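Local coordinates for metallopeptidase containing co-catalytic metalloactive site (Shewanella denitrificans OS217, PDB 3B2Y), which probably acts as a zinc-dependent metallocarboxypeptidase of the M14 family, and holds a nickel ion at its metal site in this crystal, at residues Ser73-Gly77 against Asn126-Phe131; His170-Asn176 against Cys244-Gln250. One frame throughout, in Å; residues are numbered along the deposited sequence.

Contact 1: Ser73-Gly77 against Asn126-Phe131. With NI (nickel (II) ion), chain C.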
# COMPACT_ATOMS: atom_id res chain seq x y z
N SER A 73 0.15 -0.14 -2.93
CA SER A 73 -0.75 0.95 -2.60
C SER A 73 -1.62 1.23 -3.79
O SER A 73 -1.55 0.51 -4.81
CB SER A 73 0.05 2.19 -2.21
OG SER A 73 -0.75 3.19 -1.63
N GLY A 74 -2.37 2.32 -3.67
CA GLY A 74 -3.23 2.82 -4.75
C GLY A 74 -4.31 1.86 -5.21
O GLY A 74 -4.66 1.86 -6.35
N PHE A 75 -4.86 1.06 -4.29
CA PHE A 75 -6.05 0.26 -4.62
C PHE A 75 -7.30 1.19 -4.67
O PHE A 75 -8.24 0.89 -5.40
CB PHE A 75 -6.29 -0.82 -3.55
CG PHE A 75 -5.41 -2.03 -3.72
CD1 PHE A 75 -4.11 -2.05 -3.24
CD2 PHE A 75 -5.89 -3.13 -4.42
CE1 PHE A 75 -3.29 -3.17 -3.48
CE2 PHE A 75 -5.09 -4.26 -4.62
CZ PHE A 75 -3.81 -4.28 -4.20
N HIS A 76 -7.33 2.23 -3.80
CA HIS A 76 -8.47 3.11 -3.67
C HIS A 76 -8.05 4.51 -4.08
O HIS A 76 -7.09 5.07 -3.54
CB HIS A 76 -9.04 3.06 -2.26
CG HIS A 76 -9.59 1.73 -1.89
ND1 HIS A 76 -9.35 1.14 -0.69
CD2 HIS A 76 -10.33 0.83 -2.60
CE1 HIS A 76 -9.96 -0.03 -0.63
NE2 HIS A 76 -10.56 -0.25 -1.78
N GLY A 77 -8.72 5.06 -5.07
CA GLY A 77 -8.24 6.28 -5.67
C GLY A 77 -8.33 7.53 -4.85
O GLY A 77 -7.60 8.48 -5.09
N ASN A 126 -14.67 -2.00 -6.61
CA ASN A 126 -13.64 -1.90 -5.55
C ASN A 126 -12.47 -2.89 -5.84
O ASN A 126 -12.64 -4.13 -5.68
CB ASN A 126 -14.26 -2.25 -4.22
CG ASN A 126 -13.32 -2.02 -3.04
OD1 ASN A 126 -12.10 -1.93 -3.17
ND2 ASN A 126 -13.93 -1.89 -1.85
N PRO A 127 -11.29 -2.39 -6.26
CA PRO A 127 -10.15 -3.26 -6.55
C PRO A 127 -9.58 -4.07 -5.35
O PRO A 127 -8.80 -4.99 -5.56
CB PRO A 127 -9.10 -2.28 -7.08
CG PRO A 127 -9.90 -1.13 -7.61
CD PRO A 127 -10.91 -0.99 -6.51
N ASN A 128 -9.93 -3.73 -4.11
CA ASN A 128 -9.42 -4.46 -2.98
C ASN A 128 -10.41 -5.47 -2.42
O ASN A 128 -10.45 -5.75 -1.23
CB ASN A 128 -8.97 -3.49 -1.90
CG ASN A 128 -7.98 -4.12 -0.93
OD1 ASN A 128 -7.23 -5.03 -1.30
ND2 ASN A 128 -8.11 -3.75 0.34
N ARG A 129 -11.27 -5.96 -3.28
CA ARG A 129 -12.21 -6.98 -2.82
C ARG A 129 -12.20 -8.20 -3.69
O ARG A 129 -11.80 -8.16 -4.80
CB ARG A 129 -13.64 -6.43 -2.75
CG ARG A 129 -13.81 -5.26 -1.84
CD ARG A 129 -15.12 -5.29 -1.08
NE ARG A 129 -15.05 -4.46 0.12
CZ ARG A 129 -16.11 -3.93 0.73
NH1 ARG A 129 -17.34 -4.14 0.25
NH2 ARG A 129 -15.94 -3.19 1.84
N GLY A 130 -12.68 -9.31 -3.16
CA GLY A 130 -12.87 -10.49 -3.98
C GLY A 130 -11.73 -11.46 -4.10
O GLY A 130 -11.81 -12.40 -4.94
N PHE A 131 -10.64 -11.28 -3.32
CA PHE A 131 -9.47 -12.14 -3.54
C PHE A 131 -9.61 -13.36 -2.68
O PHE A 131 -9.74 -13.26 -1.44
CB PHE A 131 -8.15 -11.46 -3.19
CG PHE A 131 -7.82 -10.23 -4.03
CD1 PHE A 131 -8.27 -8.97 -3.67
CD2 PHE A 131 -7.04 -10.33 -5.20
CE1 PHE A 131 -7.93 -7.83 -4.45
CE2 PHE A 131 -6.71 -9.20 -5.96
CZ PHE A 131 -7.18 -7.97 -5.61
NI NI C . -8.39 1.74 1.22
O HOH W 1 -8.82 2.34 3.40
O HOH W 2 -9.61 0.76 2.14
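His76 reaches from the loop after strand 68-73 to the loop Asn126-Phe131, and its ring is gripped at two corners. Its CB stands 3.8 Å from the nickel ion, with CG anti to its own carbonyl carbon (chi1 -64°), a setting that brings ND1 onto the metal at 2.2 Å. CD2 lies beside Asn126 OD1, and CE1 passes Asn128 CB at 3.8 Å. At the far corner NE2 donates to Asn126 OD1 over 2.7 Å, with an N-H...O angle of 150°. That oxygen sits in the plane of the imidazole, whereas the donor is tilted 31° from the plane of the amide. From the opposite face of the amide the backbone N of Asn128 also reaches OD1, closing an Asx turn within the type I turn Asn126-Arg129. Two donors thus fix the asparagine oxygen, and together with the metal bond it fixes the rotation of the ring.

Phe75, the residue before, packs against the same loop. Asn128 OD1 lies over one face of its ring, offset toward the rim, and takes its hydrogen bond from Phe230 N; Pro127 O meets the ring edge in plane, 3.6 Å from CD2. Pro127 CG rests 3.4 Å from Phe75 O, which also accepts from Asn110 ND2. Asn126 OD1 probably takes the place of the aspartate carboxylate that holds this histidine in classical carboxypeptidases. His76 and Glu79, with His170 farther along the chain, form the His-x-x-Glu metal signature of M14 peptidases.

Contact 2: His170-Asn176 against Cys244-Gln250. With NI (nickel (II) ion), chain C.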
# COMPACT_ATOMS: atom_id res chain seq x y z
N HIS A 170 -2.92 2.16 2.78
CA HIS A 170 -4.21 2.78 2.61
C HIS A 170 -4.46 4.08 3.41
O HIS A 170 -3.66 4.55 4.24
CB HIS A 170 -5.30 1.76 3.01
CG HIS A 170 -5.45 0.62 2.02
ND1 HIS A 170 -6.61 0.40 1.29
CD2 HIS A 170 -4.61 -0.38 1.71
CE1 HIS A 170 -6.43 -0.66 0.52
NE2 HIS A 170 -5.23 -1.17 0.76
N GLU A 171 -5.62 4.66 3.17
CA GLU A 171 -6.05 5.77 3.97
C GLU A 171 -7.51 5.60 4.31
O GLU A 171 -8.28 4.99 3.56
CB GLU A 171 -5.88 7.10 3.25
CG GLU A 171 -4.52 7.42 2.60
CD GLU A 171 -4.32 8.94 2.48
OE1 GLU A 171 -3.95 9.55 3.52
OE2 GLU A 171 -4.49 9.51 1.35
N ASP A 172 -7.90 6.20 5.39
CA ASP A 172 -9.30 6.25 5.76
C ASP A 172 -9.72 7.72 5.62
O ASP A 172 -9.43 8.57 6.49
CB ASP A 172 -9.49 5.69 7.16
CG ASP A 172 -10.97 5.50 7.51
OD1 ASP A 172 -11.79 6.30 7.03
OD2 ASP A 172 -11.28 4.55 8.28
N VAL A 173 -10.44 7.99 4.55
CA VAL A 173 -10.54 9.38 4.02
C VAL A 173 -11.22 10.35 4.95
O VAL A 173 -10.92 11.54 4.96
CB VAL A 173 -11.20 9.42 2.59
CG1 VAL A 173 -12.67 9.04 2.66
CG2 VAL A 173 -11.04 10.79 1.97
N LEU A 174 -12.15 9.85 5.74
CA LEU A 174 -12.92 10.70 6.63
C LEU A 174 -12.34 10.76 8.05
O LEU A 174 -12.79 11.56 8.90
CB LEU A 174 -14.38 10.20 6.61
CG LEU A 174 -15.13 10.19 5.29
CD1 LEU A 174 -16.62 9.91 5.53
CD2 LEU A 174 -14.96 11.48 4.48
N MSE A 175 -11.30 9.98 8.31
CA MSE A 175 -10.72 9.88 9.66
C MSE A 175 -9.77 11.04 9.95
O MSE A 175 -9.18 11.60 9.01
CB MSE A 175 -9.94 8.56 9.83
CG MSE A 175 -10.82 7.36 10.03
SE MSE A 175 -11.67 7.46 11.75
CE MSE A 175 -10.21 6.73 12.82
N ASN A 176 -9.65 11.42 11.23
CA ASN A 176 -8.53 12.27 11.71
C ASN A 176 -7.44 11.52 12.49
O ASN A 176 -6.37 12.08 12.73
CB ASN A 176 -9.05 13.40 12.60
CG ASN A 176 -9.75 14.48 11.81
OD1 ASN A 176 -9.09 15.41 11.32
ND2 ASN A 176 -11.05 14.33 11.64
N CYS A 244 -1.84 -3.47 6.89
CA CYS A 244 -2.44 -2.44 6.05
C CYS A 244 -2.50 -1.18 6.89
O CYS A 244 -3.22 -1.16 7.91
CB CYS A 244 -3.82 -2.91 5.65
SG CYS A 244 -4.80 -1.69 4.77
N SER A 245 -1.69 -0.18 6.56
CA SER A 245 -1.75 1.07 7.31
C SER A 245 -2.92 1.90 6.80
O SER A 245 -3.29 1.85 5.60
CB SER A 245 -0.45 1.83 7.22
OG SER A 245 -0.02 1.95 5.89
N GLU A 246 -3.48 2.68 7.70
CA GLU A 246 -4.57 3.59 7.37
C GLU A 246 -4.23 4.98 7.91
O GLU A 246 -4.43 5.23 9.14
CB GLU A 246 -5.85 3.11 8.03
CG GLU A 246 -6.41 1.79 7.48
CD GLU A 246 -7.17 1.95 6.18
OE1 GLU A 246 -7.30 3.09 5.68
OE2 GLU A 246 -7.63 0.91 5.64
N THR A 247 -3.73 5.86 7.04
CA THR A 247 -3.56 7.28 7.41
C THR A 247 -4.91 8.05 7.28
O THR A 247 -5.78 7.70 6.46
CB THR A 247 -2.39 7.93 6.63
OG1 THR A 247 -2.53 7.67 5.22
CG2 THR A 247 -1.01 7.36 7.10
N PRO A 248 -5.13 9.08 8.13
CA PRO A 248 -6.37 9.85 8.15
C PRO A 248 -6.46 10.86 7.01
O PRO A 248 -5.60 11.75 6.92
CB PRO A 248 -6.30 10.58 9.48
CG PRO A 248 -4.84 10.60 9.86
CD PRO A 248 -4.17 9.51 9.16
N GLY A 249 -7.50 10.76 6.19
CA GLY A 249 -7.62 11.63 5.02
C GLY A 249 -8.00 13.08 5.29
O GLY A 249 -7.89 13.96 4.39
N GLN A 250 -8.48 13.33 6.51
CA GLN A 250 -8.88 14.67 6.91
C GLN A 250 -7.72 15.48 7.46
O GLN A 250 -7.92 16.58 7.92
CB GLN A 250 -10.02 14.60 7.93
CG GLN A 250 -11.30 14.11 7.29
CD GLN A 250 -11.66 14.94 6.08
OE1 GLN A 250 -11.86 16.15 6.19
NE2 GLN A 250 -11.69 14.30 4.90
NI NI C . -8.39 1.74 1.22
O HOH W 3 -1.16 4.09 5.12
O HOH W 1 -8.82 2.34 3.40
O HOH W 2 -9.61 0.76 2.14
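Parallel strands 165-172 and 242-248 meet here at the C-terminal ends that carry the metal site, bringing His170, a nickel ligand, next to Glu246, the predicted proton donor/acceptor. His170 N donates to Ser245 O, Thr247 N to His170 O, and Asp172 N to Thr247 O at 2.8 Å. Beyond the strands, Gly249 N continues the pairing onto Asp172 O, which also takes Met175 N from the opposite face of its plane.

His170 binds the nickel through ND1 at 2.2 Å, while Cys244 SG lies obliquely against the ring, 3.3 Å from CD2. Glu246 bends at chi2 (-80°), and this fold of the chain carries its carboxylate back toward the neighbouring strand, with OE2 3.6 Å from His170 CB. Its OE1 comes within 2.8 Å of water 1, a metal-bound water that donates to Glu171 O. Glu246 and this water are placed as in the M14 catalytic centre, consistent with the predicted role.

On the opposite face of the sheet from His170 and Glu246, Thr247 OG1 donates to Glu171 OE1 over 2.9 Å, meeting it on the anti side and 26° out of the carboxylate plane; OG1 also bonds Asn260 ND2. The same carboxylate forms a salt bridge with Arg256 and accepts from Ala81 N. With Glu171 cut back to alanine, Arg256 would probably lose this counter-charge and the Thr247 hydroxyl its carboxylate acceptor.

Further on, Gln250 NE2 gives a nearly straight bond (169°) to Val173 O, which lies in the plane of its amide, and Gln250 N reaches Met175 O. Pro248 CB sits against that same carbonyl, and Asn176 OD1 lies 3.6 Å from Gln250 CB.

From the N terminus, strand 68-73 runs into the loop Ser73-Gly77, and contact 1 closes when the chain returns at Asn126-Phe131, having passed helix 81-92, strand 102-106 and helix 111-115. Contact 2 opens only afterwards, at His170, and closes at Cys244-Gln250, with strands 179-183 and 221-223 in between. The two loops therefore follow in series, neither nesting nor crossing. Contact 1 joins the loop at the C-terminal end of strand 68-73 and the loop between helices 111-115 and 146-152; contact 2 joins two neighbouring strands of the sheet. They meet at the nickel ion, where His76 ND1 and His170 ND1 stand 3.5 Å apart, and Asn128 also packs on His170.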